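Local coordinates for protein LbaCas13a H328A (C2c2) (PDB 5WLH) that binds a pre-crRNA as its guide and, as a CRISPR-Cas13a nuclease, probably uses the guide to find and cleave target RNA, at residues A[680-684]-A[685-689]; A[1286-1289]-A[1290-1294]; A[658-661]-A[662-666]. All coordinates share one frame; numbering follows the deposited sequence.

Contact 1: residues A[680-684]-A[685-689]. With nucleotides of chain B.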
loop_
_atom_site.group_PDB
_atom_site.type_symbol
_atom_site.label_atom_id
_atom_site.label_comp_id
_atom_site.label_asym_id
_atom_site.label_seq_id
_atom_site.Cartn_x
_atom_site.Cartn_y
_atom_site.Cartn_z
ATOM N N LYS A 680 -0.750 -20.133 8.769
ATOM C CA LYS A 680 -0.723 -19.441 10.052
ATOM C C LYS A 680 -1.498 -20.191 11.122
ATOM O O LYS A 680 -1.113 -20.155 12.297
ATOM C CB LYS A 680 -1.295 -18.026 9.919
ATOM C CG LYS A 680 -0.472 -17.102 9.018
ATOM C CD LYS A 680 0.722 -16.496 9.726
ATOM C CE LYS A 680 1.318 -15.315 8.933
ATOM N NZ LYS A 680 0.404 -14.122 8.727
ATOM N N VAL A 681 -2.578 -20.873 10.736
ATOM C CA VAL A 681 -3.328 -21.687 11.690
ATOM C C VAL A 681 -2.528 -22.925 12.073
ATOM O O VAL A 681 -2.479 -23.312 13.245
ATOM C CB VAL A 681 -4.701 -22.059 11.098
ATOM C CG1 VAL A 681 -5.465 -22.984 12.046
ATOM C CG2 VAL A 681 -5.526 -20.800 10.844
ATOM N N PHE A 682 -1.886 -23.557 11.095
ATOM C CA PHE A 682 -1.048 -24.738 11.294
ATOM C C PHE A 682 0.365 -24.344 10.879
ATOM O O PHE A 682 0.744 -24.452 9.709
ATOM C CB PHE A 682 -1.576 -25.926 10.501
ATOM C CG PHE A 682 -2.852 -26.466 11.046
ATOM C CD1 PHE A 682 -2.841 -27.424 12.053
ATOM C CD2 PHE A 682 -4.064 -25.980 10.604
ATOM C CE1 PHE A 682 -4.026 -27.904 12.581
ATOM C CE2 PHE A 682 -5.254 -26.463 11.121
ATOM C CZ PHE A 682 -5.233 -27.421 12.115
ATOM N N VAL A 683 1.136 -23.852 11.849
ATOM C CA VAL A 683 2.505 -23.438 11.574
ATOM C C VAL A 683 3.331 -24.666 11.233
ATOM O O VAL A 683 3.325 -25.655 11.977
ATOM C CB VAL A 683 3.082 -22.686 12.779
ATOM C CG1 VAL A 683 4.536 -22.359 12.538
ATOM C CG2 VAL A 683 2.275 -21.427 13.045
ATOM N N ARG A 684 4.035 -24.619 10.097
ATOM C CA ARG A 684 4.733 -25.815 9.629
ATOM C C ARG A 684 5.711 -26.332 10.678
ATOM O O ARG A 684 5.759 -27.539 10.948
ATOM C CB ARG A 684 5.462 -25.541 8.318
ATOM C CG ARG A 684 6.151 -26.763 7.738
ATOM C CD ARG A 684 5.254 -28.015 7.765
ATOM N NE ARG A 684 5.957 -29.149 7.182
ATOM C CZ ARG A 684 6.764 -29.955 7.869
ATOM N NH1 ARG A 684 6.964 -29.753 9.163
ATOM N NH2 ARG A 684 7.379 -30.957 7.257
ATOM N N LYS A 685 6.481 -25.434 11.294
ATOM C CA LYS A 685 7.467 -25.878 12.274
ATOM C C LYS A 685 6.824 -26.657 13.418
ATOM O O LYS A 685 7.426 -27.603 13.935
ATOM C CB LYS A 685 8.246 -24.675 12.807
ATOM C CG LYS A 685 8.966 -24.934 14.117
ATOM C CD LYS A 685 9.427 -23.638 14.773
ATOM C CE LYS A 685 10.158 -23.932 16.080
ATOM N NZ LYS A 685 11.140 -25.042 15.917
ATOM N N ASN A 686 5.606 -26.297 13.821
ATOM C CA ASN A 686 4.930 -26.956 14.936
ATOM C C ASN A 686 4.069 -28.142 14.508
ATOM O O ASN A 686 3.533 -28.841 15.376
ATOM C CB ASN A 686 4.054 -25.960 15.697
ATOM C CG ASN A 686 4.814 -24.731 16.132
ATOM O OD1 ASN A 686 6.036 -24.777 16.307
ATOM N ND2 ASN A 686 4.092 -23.622 16.331
ATOM N N PHE A 687 3.948 -28.385 13.202
ATOM C CA PHE A 687 2.975 -29.354 12.691
ATOM C C PHE A 687 3.224 -30.780 13.179
ATOM O O PHE A 687 2.268 -31.411 13.662
ATOM C CB PHE A 687 2.960 -29.268 11.159
ATOM C CG PHE A 687 1.855 -30.049 10.511
ATOM C CD1 PHE A 687 0.531 -29.727 10.749
ATOM C CD2 PHE A 687 2.148 -31.086 9.638
ATOM C CE1 PHE A 687 -0.481 -30.438 10.144
ATOM C CE2 PHE A 687 1.126 -31.807 9.029
ATOM C CZ PHE A 687 -0.180 -31.474 9.286
ATOM N N PRO A 688 4.430 -31.353 13.083
ATOM C CA PRO A 688 4.583 -32.752 13.523
ATOM C C PRO A 688 4.196 -32.951 14.974
ATOM O O PRO A 688 3.448 -33.883 15.293
ATOM C CB PRO A 688 6.069 -33.033 13.271
ATOM C CG PRO A 688 6.428 -32.084 12.141
ATOM C CD PRO A 688 5.684 -30.837 12.501
ATOM N N ALA A 689 4.650 -32.063 15.860
ATOM C CA ALA A 689 4.245 -32.149 17.259
ATOM C C ALA A 689 2.734 -32.008 17.412
ATOM O O ALA A 689 2.124 -32.659 18.271
ATOM C CB ALA A 689 4.976 -31.087 18.081
ATOM P P U B 42 5.508 -19.917 16.058
ATOM O OP1 U B 42 5.340 -21.088 16.962
ATOM O OP2 U B 42 4.424 -19.553 15.117
ATOM O "O5'" U B 42 5.793 -18.638 16.957
ATOM C "C5'" U B 42 6.648 -18.701 18.090
ATOM C "C4'" U B 42 6.841 -17.324 18.666
ATOM O "O4'" U B 42 7.428 -16.468 17.648
ATOM C "C3'" U B 42 5.561 -16.597 19.064
ATOM O "O3'" U B 42 5.076 -16.961 20.349
ATOM C "C2'" U B 42 5.958 -15.131 18.947
ATOM O "O2'" U B 42 6.722 -14.724 20.070
ATOM C "C1'" U B 42 6.880 -15.169 17.732
ATOM N N1 U B 42 6.164 -14.862 16.470
ATOM C C2 U B 42 5.866 -13.534 16.211
ATOM O O2 U B 42 6.164 -12.636 16.975
ATOM N N3 U B 42 5.213 -13.286 15.029
ATOM C C4 U B 42 4.829 -14.222 14.092
ATOM O O4 U B 42 4.246 -13.858 13.071
ATOM C C5 U B 42 5.171 -15.574 14.429
ATOM C C6 U B 42 5.811 -15.840 15.574
ATOM P P G B 33 -2.838 -14.260 6.658
ATOM O OP1 G B 33 -3.240 -15.441 7.472
ATOM O OP2 G B 33 -1.396 -13.866 6.595
ATOM O "O5'" G B 33 -3.310 -14.488 5.165
ATOM C "C5'" G B 33 -4.659 -14.812 4.868
ATOM C "C4'" G B 33 -4.890 -14.746 3.384
ATOM O "O4'" G B 33 -4.729 -13.364 2.928
ATOM C "C3'" G B 33 -3.910 -15.578 2.553
ATOM O "O3'" G B 33 -4.594 -16.161 1.459
ATOM C "C2'" G B 33 -2.954 -14.523 2.013
ATOM O "O2'" G B 33 -2.253 -14.875 0.841
ATOM C "C1'" G B 33 -3.909 -13.369 1.787
ATOM N N9 G B 33 -3.194 -12.105 1.568
ATOM C C8 G B 33 -3.320 -11.302 0.454
ATOM N N7 G B 33 -2.478 -10.299 0.456
ATOM C C5 G B 33 -1.729 -10.482 1.604
ATOM C C6 G B 33 -0.669 -9.709 2.122
ATOM O O6 G B 33 -0.168 -8.674 1.659
ATOM N N1 G B 33 -0.195 -10.229 3.310
ATOM C C2 G B 33 -0.678 -11.352 3.938
ATOM N N2 G B 33 -0.083 -11.686 5.089
ATOM N N3 G B 33 -1.665 -12.085 3.469
ATOM C C4 G B 33 -2.148 -11.601 2.302
ATOM P P C B 41 5.589 -19.223 10.202
ATOM O OP1 C B 41 5.762 -20.458 9.391
ATOM O OP2 C B 41 4.255 -18.607 10.343
ATOM O "O5'" C B 41 6.129 -19.407 11.696
ATOM C "C5'" C B 41 7.238 -20.253 11.988
ATOM C "C4'" C B 41 8.077 -19.730 13.137
ATOM O "O4'" C B 41 8.898 -18.624 12.680
ATOM C "C3'" C B 41 7.334 -19.158 14.337
ATOM O "O3'" C B 41 6.861 -20.151 15.232
ATOM C "C2'" C B 41 8.385 -18.257 14.969
ATOM O "O2'" C B 41 9.314 -19.037 15.704
ATOM C "C1'" C B 41 9.100 -17.710 13.735
ATOM N N1 C B 41 8.587 -16.388 13.323
ATOM C C2 C B 41 8.952 -15.277 14.086
ATOM O O2 C B 41 9.677 -15.470 15.067
ATOM N N3 C B 41 8.508 -14.046 13.732
ATOM C C4 C B 41 7.732 -13.909 12.649
ATOM N N4 C B 41 7.305 -12.681 12.314
ATOM C C5 C B 41 7.349 -15.032 11.853
ATOM C C6 C B 41 7.798 -16.242 12.220
#
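Asn686 ND2 passes Val683 CB across this turn and bonds OP1 of U42 of chain B, 2.9 Å away. The bond is nearly linear, with an N-H...O angle of 172°. Asn686 CG lies anti to the carbonyl carbon (chi1 -53°), which brings the amide to the phosphate. Phe687 N bonds Arg684 O at 3.0 Å, with the N-H pointing almost straight at the oxygen. This bond spans three residues and closes the turn between the two helices. A weak bond from Asn686 N to Val683 O adds to the same turn. The turn presents Val683 and Asn686 to the bound RNA. The two Val683 methyls take different nucleotides: CG2 lies 3.5 Å from OP2 of U42 of chain B, and CG1 lies 3.5 Å from O5' of C41 of chain B. Further back, Lys680 NZ bonds OP2 of G33 of chain B at 2.8 Å. On the other side the two phenylalanines pack together. Phe682 CD1 meets the edge of the Phe687 ring, 4.3 Å from CE1. Arg684 crosses Pro688 at about a right angle, with NH1 3.7 Å from Pro688 CD, while NH2 bonds Asn718. Lys685 NZ bonds Gly1082 O and Gln1090. The turn links helix 678-681 to helix 687-692. Helix 709-732 packs on Phe687 and Pro688, and helix 843-861 packs on Phe682.

Contact 2: residues A[1286-1289]-A[1290-1294]. With nucleotides of chain B.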
loop_
_atom_site.group_PDB
_atom_site.type_symbol
_atom_site.label_atom_id
_atom_site.label_comp_id
_atom_site.label_asym_id
_atom_site.label_seq_id
_atom_site.Cartn_x
_atom_site.Cartn_y
_atom_site.Cartn_z
ATOM N N THR A 1286 9.533 4.417 3.226
ATOM C CA THR A 1286 8.907 3.479 4.158
ATOM C C THR A 1286 8.380 2.260 3.420
ATOM O O THR A 1286 8.492 1.130 3.899
ATOM C CB THR A 1286 7.778 4.192 4.897
ATOM O OG1 THR A 1286 8.356 5.142 5.799
ATOM C CG2 THR A 1286 6.888 3.180 5.680
ATOM N N ILE A 1287 7.799 2.472 2.238
ATOM C CA ILE A 1287 7.278 1.337 1.487
ATOM C C ILE A 1287 8.407 0.395 1.100
ATOM O O ILE A 1287 8.273 -0.831 1.192
ATOM C CB ILE A 1287 6.492 1.845 0.274
ATOM C CG1 ILE A 1287 5.164 2.444 0.766
ATOM C CG2 ILE A 1287 6.229 0.709 -0.705
ATOM C CD1 ILE A 1287 4.421 3.221 -0.312
ATOM N N LEU A 1288 9.543 0.953 0.669
ATOM C CA LEU A 1288 10.718 0.135 0.380
ATOM C C LEU A 1288 11.171 -0.617 1.622
ATOM O O LEU A 1288 11.401 -1.828 1.579
ATOM C CB LEU A 1288 11.848 1.021 -0.147
ATOM C CG LEU A 1288 13.223 0.353 -0.299
ATOM C CD1 LEU A 1288 13.156 -0.775 -1.295
ATOM C CD2 LEU A 1288 14.236 1.377 -0.763
ATOM N N TYR A 1289 11.299 0.093 2.738
ATOM C CA TYR A 1289 11.690 -0.547 3.995
ATOM C C TYR A 1289 10.727 -1.682 4.363
ATOM O O TYR A 1289 11.148 -2.764 4.801
ATOM C CB TYR A 1289 11.741 0.525 5.077
ATOM C CG TYR A 1289 11.810 0.002 6.492
ATOM C CD1 TYR A 1289 13.041 -0.227 7.103
ATOM C CD2 TYR A 1289 10.652 -0.226 7.231
ATOM C CE1 TYR A 1289 13.118 -0.696 8.403
ATOM C CE2 TYR A 1289 10.725 -0.707 8.535
ATOM C CZ TYR A 1289 11.961 -0.931 9.107
ATOM O OH TYR A 1289 12.043 -1.401 10.396
ATOM N N ASN A 1290 9.426 -1.453 4.181
ATOM C CA ASN A 1290 8.438 -2.485 4.500
ATOM C C ASN A 1290 8.622 -3.720 3.633
ATOM O O ASN A 1290 8.505 -4.851 4.122
ATOM C CB ASN A 1290 7.013 -1.952 4.291
ATOM C CG ASN A 1290 6.637 -0.858 5.250
ATOM O OD1 ASN A 1290 7.288 -0.643 6.271
ATOM N ND2 ASN A 1290 5.546 -0.145 4.923
ATOM N N ILE A 1291 8.860 -3.530 2.328
ATOM C CA ILE A 1291 9.062 -4.677 1.445
ATOM C C ILE A 1291 10.225 -5.524 1.943
ATOM O O ILE A 1291 10.128 -6.752 2.041
ATOM C CB ILE A 1291 9.285 -4.208 -0.003
ATOM C CG1 ILE A 1291 7.989 -3.615 -0.554
ATOM C CG2 ILE A 1291 9.807 -5.364 -0.853
ATOM C CD1 ILE A 1291 8.177 -2.889 -1.900
ATOM N N LEU A 1292 11.329 -4.876 2.306
ATOM C CA LEU A 1292 12.468 -5.622 2.841
ATOM C C LEU A 1292 12.136 -6.278 4.177
ATOM O O LEU A 1292 12.512 -7.434 4.420
ATOM C CB LEU A 1292 13.669 -4.686 2.983
ATOM C CG LEU A 1292 14.026 -4.139 1.599
ATOM C CD1 LEU A 1292 14.849 -2.840 1.720
ATOM C CD2 LEU A 1292 14.785 -5.189 0.807
ATOM N N LEU A 1293 11.443 -5.556 5.059
ATOM C CA LEU A 1293 11.095 -6.121 6.356
ATOM C C LEU A 1293 10.153 -7.313 6.215
ATOM O O LEU A 1293 10.213 -8.250 7.031
ATOM C CB LEU A 1293 10.477 -5.048 7.241
ATOM C CG LEU A 1293 10.395 -5.359 8.741
ATOM C CD1 LEU A 1293 11.755 -5.784 9.234
ATOM C CD2 LEU A 1293 9.930 -4.128 9.509
ATOM N N GLN A 1294 9.291 -7.316 5.184
ATOM C CA GLN A 1294 8.444 -8.489 4.940
ATOM C C GLN A 1294 9.275 -9.741 4.750
ATOM O O GLN A 1294 8.799 -10.858 5.017
ATOM C CB GLN A 1294 7.569 -8.298 3.697
ATOM C CG GLN A 1294 6.284 -7.572 3.973
ATOM C CD GLN A 1294 5.681 -6.985 2.715
ATOM O OE1 GLN A 1294 5.180 -5.855 2.715
ATOM N NE2 GLN A 1294 5.725 -7.748 1.636
ATOM P P A B 29 -1.033 1.481 -0.929
ATOM O OP1 A B 29 -0.328 0.760 -2.035
ATOM O OP2 A B 29 -2.442 1.169 -0.512
ATOM O "O5'" A B 29 -0.231 1.345 0.433
ATOM C "C5'" A B 29 1.162 1.603 0.486
ATOM C "C4'" A B 29 1.591 2.007 1.880
ATOM O "O4'" A B 29 0.773 3.098 2.359
ATOM C "C3'" A B 29 1.463 0.958 2.972
ATOM O "O3'" A B 29 2.535 0.037 2.942
ATOM C "C2'" A B 29 1.447 1.817 4.222
ATOM O "O2'" A B 29 2.741 2.340 4.465
ATOM C "C1'" A B 29 0.578 2.977 3.748
ATOM N N9 A B 29 -0.850 2.677 3.981
ATOM C C8 A B 29 -1.832 2.397 3.068
ATOM N N7 A B 29 -3.008 2.164 3.629
ATOM C C5 A B 29 -2.759 2.303 4.979
ATOM C C6 A B 29 -3.599 2.168 6.097
ATOM N N6 A B 29 -4.902 1.874 5.980
ATOM N N1 A B 29 -3.054 2.353 7.304
ATOM C C2 A B 29 -1.751 2.657 7.383
ATOM N N3 A B 29 -0.853 2.813 6.397
ATOM C C4 A B 29 -1.438 2.617 5.210
ATOM P P C B 30 2.343 -1.506 3.317
ATOM O OP1 C B 30 3.740 -2.007 3.377
ATOM O OP2 C B 30 1.332 -2.167 2.447
ATOM O "O5'" C B 30 1.728 -1.509 4.776
ATOM C "C5'" C B 30 2.507 -1.142 5.909
ATOM C "C4'" C B 30 1.659 -1.125 7.155
ATOM O "O4'" C B 30 0.523 -0.242 6.963
ATOM C "C3'" C B 30 1.023 -2.450 7.540
ATOM O "O3'" C B 30 1.921 -3.296 8.228
ATOM C "C2'" C B 30 -0.162 -2.020 8.395
ATOM O "O2'" C B 30 0.264 -1.712 9.703
ATOM C "C1'" C B 30 -0.580 -0.714 7.709
ATOM N N1 C B 30 -1.721 -0.908 6.796
ATOM C C2 C B 30 -2.971 -1.066 7.388
ATOM O O2 C B 30 -3.057 -1.058 8.613
ATOM N N3 C B 30 -4.046 -1.231 6.611
ATOM C C4 C B 30 -3.907 -1.231 5.296
ATOM N N4 C B 30 -5.027 -1.404 4.595
ATOM C C5 C B 30 -2.644 -1.071 4.647
ATOM C C6 C B 30 -1.567 -0.900 5.439
ATOM P P U B 7 8.419 12.849 7.047
ATOM O OP1 U B 7 7.126 13.523 6.812
ATOM O OP2 U B 7 9.424 13.448 7.981
ATOM O "O5'" U B 7 8.170 11.366 7.536
ATOM C "C5'" U B 7 7.274 10.519 6.819
ATOM C "C4'" U B 7 7.274 9.147 7.434
ATOM O "O4'" U B 7 8.572 8.526 7.231
ATOM C "C3'" U B 7 7.089 9.139 8.936
ATOM O "O3'" U B 7 5.718 9.244 9.294
ATOM C "C2'" U B 7 7.744 7.823 9.346
ATOM O "O2'" U B 7 6.871 6.738 9.111
ATOM C "C1'" U B 7 8.899 7.726 8.341
ATOM N N1 U B 7 10.165 8.226 8.915
ATOM C C2 U B 7 10.919 7.305 9.611
ATOM O O2 U B 7 10.542 6.153 9.704
ATOM N N3 U B 7 12.090 7.788 10.143
ATOM C C4 U B 7 12.567 9.085 10.051
ATOM O O4 U B 7 13.636 9.390 10.582
ATOM C C5 U B 7 11.720 9.981 9.314
ATOM C C6 U B 7 10.577 9.530 8.782
#
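Thr1286 and Asn1290 meet one turn apart on the alpha-helix 1284-1294, whose face is laid against the bound RNA. Thr1286 CG2 touches the Asn1290 amide, 3.7 Å from ND2. That amide is the polar centre of the contact. Its ND2 bonds OP1 of C30 of chain B at 3.0 Å, with a bent N-H...O angle of 136°. The same ND2 also bonds Met824 O, OD1 accepts Lys826 N, and the nearby Thr1286 OG1 bonds Gln825 NE2. With both ends of the amide engaged, its rotation is well defined. Asn1290 CG lies anti to the carbonyl carbon (chi1 -66°), which turns the group to the RNA side of the helix. Thr1286 OG1 also packs 3.7 Å from C1' of U7 of chain B. Ile1287 adds an apolar touch, with CD1 3.7 Å from C5' of A29 of chain B.

The second shell is the helix itself. Each carbonyl from Thr1286 to Tyr1289 takes the N-H four residues on. Tyr1289 crosses Asn1290 at about a right angle, with ring and amide planes 64° apart. The Tyr1289 side chain runs alongside that of Leu1293, pointing the same way. Farther round, Leu1288 CD1 meets Leu1292 CD1 at 4.0 Å, and Ile1287 CG2 faces Ile1291 CD1. Leu1288 and Ile1291 pack into the protein, and Ile1287 lies between it and the RNA. Helix 1106-1145 receives all three of these residues, helix 1262-1273 packs on Leu1288 and Ile1291, and strand 1297-1310, next in the chain, is touched by Leu1288, Tyr1289 and Leu1293. Leu1293 CD2 closes on the Tyr1289 ring, lying 3.6 Å from CE2 and equally 3.6 Å from the hydroxyl OH.

Contact 3: residues A[658-661]-A[662-666]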
loop_
_atom_site.group_PDB
_atom_site.type_symbol
_atom_site.label_atom_id
_atom_site.label_comp_id
_atom_site.label_asym_id
_atom_site.label_seq_id
_atom_site.Cartn_x
_atom_site.Cartn_y
_atom_site.Cartn_z
ATOM N N LYS A 658 -9.183 -41.041 -3.179
ATOM C CA LYS A 658 -10.135 -40.728 -4.233
ATOM C C LYS A 658 -11.363 -40.042 -3.666
ATOM O O LYS A 658 -11.858 -39.065 -4.240
ATOM C CB LYS A 658 -10.551 -41.997 -4.984
ATOM C CG LYS A 658 -11.729 -41.752 -5.940
ATOM C CD LYS A 658 -12.527 -43.021 -6.202
ATOM C CE LYS A 658 -11.826 -43.887 -7.213
ATOM N NZ LYS A 658 -11.599 -43.111 -8.460
ATOM N N LYS A 659 -11.888 -40.558 -2.554
ATOM C CA LYS A 659 -13.029 -39.917 -1.915
ATOM C C LYS A 659 -12.714 -38.467 -1.585
ATOM O O LYS A 659 -13.511 -37.567 -1.872
ATOM C CB LYS A 659 -13.428 -40.678 -0.652
ATOM C CG LYS A 659 -14.568 -40.033 0.113
ATOM C CD LYS A 659 -14.058 -39.283 1.320
ATOM C CE LYS A 659 -15.148 -39.057 2.360
ATOM N NZ LYS A 659 -16.212 -38.127 1.882
ATOM N N LEU A 660 -11.549 -38.231 -0.980
ATOM C CA LEU A 660 -11.125 -36.869 -0.658
ATOM C C LEU A 660 -10.991 -36.024 -1.923
ATOM O O LEU A 660 -11.489 -34.894 -1.980
ATOM C CB LEU A 660 -9.800 -36.907 0.114
ATOM C CG LEU A 660 -9.198 -35.557 0.541
ATOM C CD1 LEU A 660 -10.199 -34.761 1.353
ATOM C CD2 LEU A 660 -7.945 -35.771 1.356
ATOM N N LEU A 661 -10.317 -36.560 -2.944
ATOM C CA LEU A 661 -10.118 -35.828 -4.193
ATOM C C LEU A 661 -11.438 -35.351 -4.770
ATOM O O LEU A 661 -11.571 -34.191 -5.189
ATOM C CB LEU A 661 -9.393 -36.713 -5.208
ATOM C CG LEU A 661 -7.889 -36.889 -5.071
ATOM C CD1 LEU A 661 -7.445 -38.079 -5.911
ATOM C CD2 LEU A 661 -7.149 -35.604 -5.473
ATOM N N ILE A 662 -12.434 -36.242 -4.806
ATOM C CA ILE A 662 -13.733 -35.858 -5.338
ATOM C C ILE A 662 -14.362 -34.784 -4.462
ATOM O O ILE A 662 -14.917 -33.804 -4.966
ATOM C CB ILE A 662 -14.644 -37.094 -5.478
ATOM C CG1 ILE A 662 -14.066 -38.047 -6.527
ATOM C CG2 ILE A 662 -16.052 -36.678 -5.856
ATOM C CD1 ILE A 662 -14.743 -39.406 -6.550
ATOM N N ASP A 663 -14.268 -34.939 -3.136
ATOM C CA ASP A 663 -14.811 -33.927 -2.230
ATOM C C ASP A 663 -14.180 -32.562 -2.474
ATOM O O ASP A 663 -14.880 -31.543 -2.499
ATOM C CB ASP A 663 -14.569 -34.326 -0.780
ATOM C CG ASP A 663 -15.448 -35.469 -0.324
ATOM O OD1 ASP A 663 -16.373 -35.881 -1.066
ATOM O OD2 ASP A 663 -15.193 -35.952 0.795
ATOM N N LEU A 664 -12.858 -32.520 -2.643
ATOM C CA LEU A 664 -12.163 -31.238 -2.713
ATOM C C LEU A 664 -12.350 -30.545 -4.054
ATOM O O LEU A 664 -12.418 -29.312 -4.102
ATOM C CB LEU A 664 -10.670 -31.423 -2.434
ATOM C CG LEU A 664 -10.308 -31.919 -1.023
ATOM C CD1 LEU A 664 -8.821 -31.799 -0.773
ATOM C CD2 LEU A 664 -11.096 -31.180 0.068
ATOM N N TYR A 665 -12.448 -31.300 -5.149
ATOM C CA TYR A 665 -12.297 -30.714 -6.470
ATOM C C TYR A 665 -13.525 -30.858 -7.360
ATOM O O TYR A 665 -13.478 -30.429 -8.520
ATOM C CB TYR A 665 -11.061 -31.314 -7.146
ATOM C CG TYR A 665 -9.827 -31.141 -6.282
ATOM C CD1 TYR A 665 -9.532 -29.903 -5.710
ATOM C CD2 TYR A 665 -8.972 -32.203 -6.017
ATOM C CE1 TYR A 665 -8.416 -29.737 -4.903
ATOM C CE2 TYR A 665 -7.854 -32.043 -5.203
ATOM C CZ TYR A 665 -7.580 -30.811 -4.658
ATOM O OH TYR A 665 -6.473 -30.644 -3.848
ATOM N N LYS A 666 -14.624 -31.412 -6.836
ATOM C CA LYS A 666 -15.851 -31.544 -7.622
ATOM C C LYS A 666 -16.415 -30.187 -8.011
ATOM O O LYS A 666 -17.031 -30.053 -9.077
ATOM C CB LYS A 666 -16.903 -32.342 -6.845
ATOM C CG LYS A 666 -17.379 -31.686 -5.551
ATOM C CD LYS A 666 -18.313 -32.581 -4.743
ATOM C CE LYS A 666 -18.444 -32.093 -3.297
ATOM N NZ LYS A 666 -19.388 -32.920 -2.491
#
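Lys659 and Asp663 form a salt bridge one turn apart on the alpha-helix 654-665. Lys659 NZ meets the syn lone pair of Asp663 OD2 at 2.6 Å. The lysine starts away from the carboxylate, with CG anti to the backbone N. It then folds back through bends at chi2 (-102°) and chi4. Lys658 lies side by side with Ile662, CG to CD1 3.9 Å. On the buried side, Leu660 CD1 rests 3.7 Å from Leu664 CG. Tyr665 has CG beside its backbone N (chi1 -55°), and its ring projects outward from the helix, with its CD2/CE2 edge turned to Leu661. Leu661 CD2 comes in at that edge, in plane, 3.6 Å from Tyr665 CE2. Leu664 CB sits over the centre of one ring face. The carbonyls of residues 658 to 661 each accept an N-H four residues on. Three polar ends have partners elsewhere in the chain: Asp663 OD2 also bonds Tyr862 OH, Lys658 NZ pairs with Asp882, and Tyr665 OH bonds Glu726. Leu660 and Leu664 pack on helix 709-732, while Leu660, Leu661 and Tyr665 pack on helix 635-645, so the helix is joined to both.

How the contacts relate
Contacts 1 and 2 grip the same RNA strand, chain B, and each uses an asparagine amide on a phosphate oxygen. Contact 2 holds C30. Contact 1 holds G33 and, farther along, U42. Their centres are about 26 Å apart and their nearest atoms about 10 Å apart. Contact 3 does not touch the RNA: the nearest atom of contact 3 is about 8 Å from the bound nucleic acid. Contacts 1 and 3 lie about 24 Å apart between centres, on helices that follow each other in the chain. Both pack on helix 709-732, which links them. Contact 2 is about 40 Å from contact 3 between centres and lies nearest the centre of the chain.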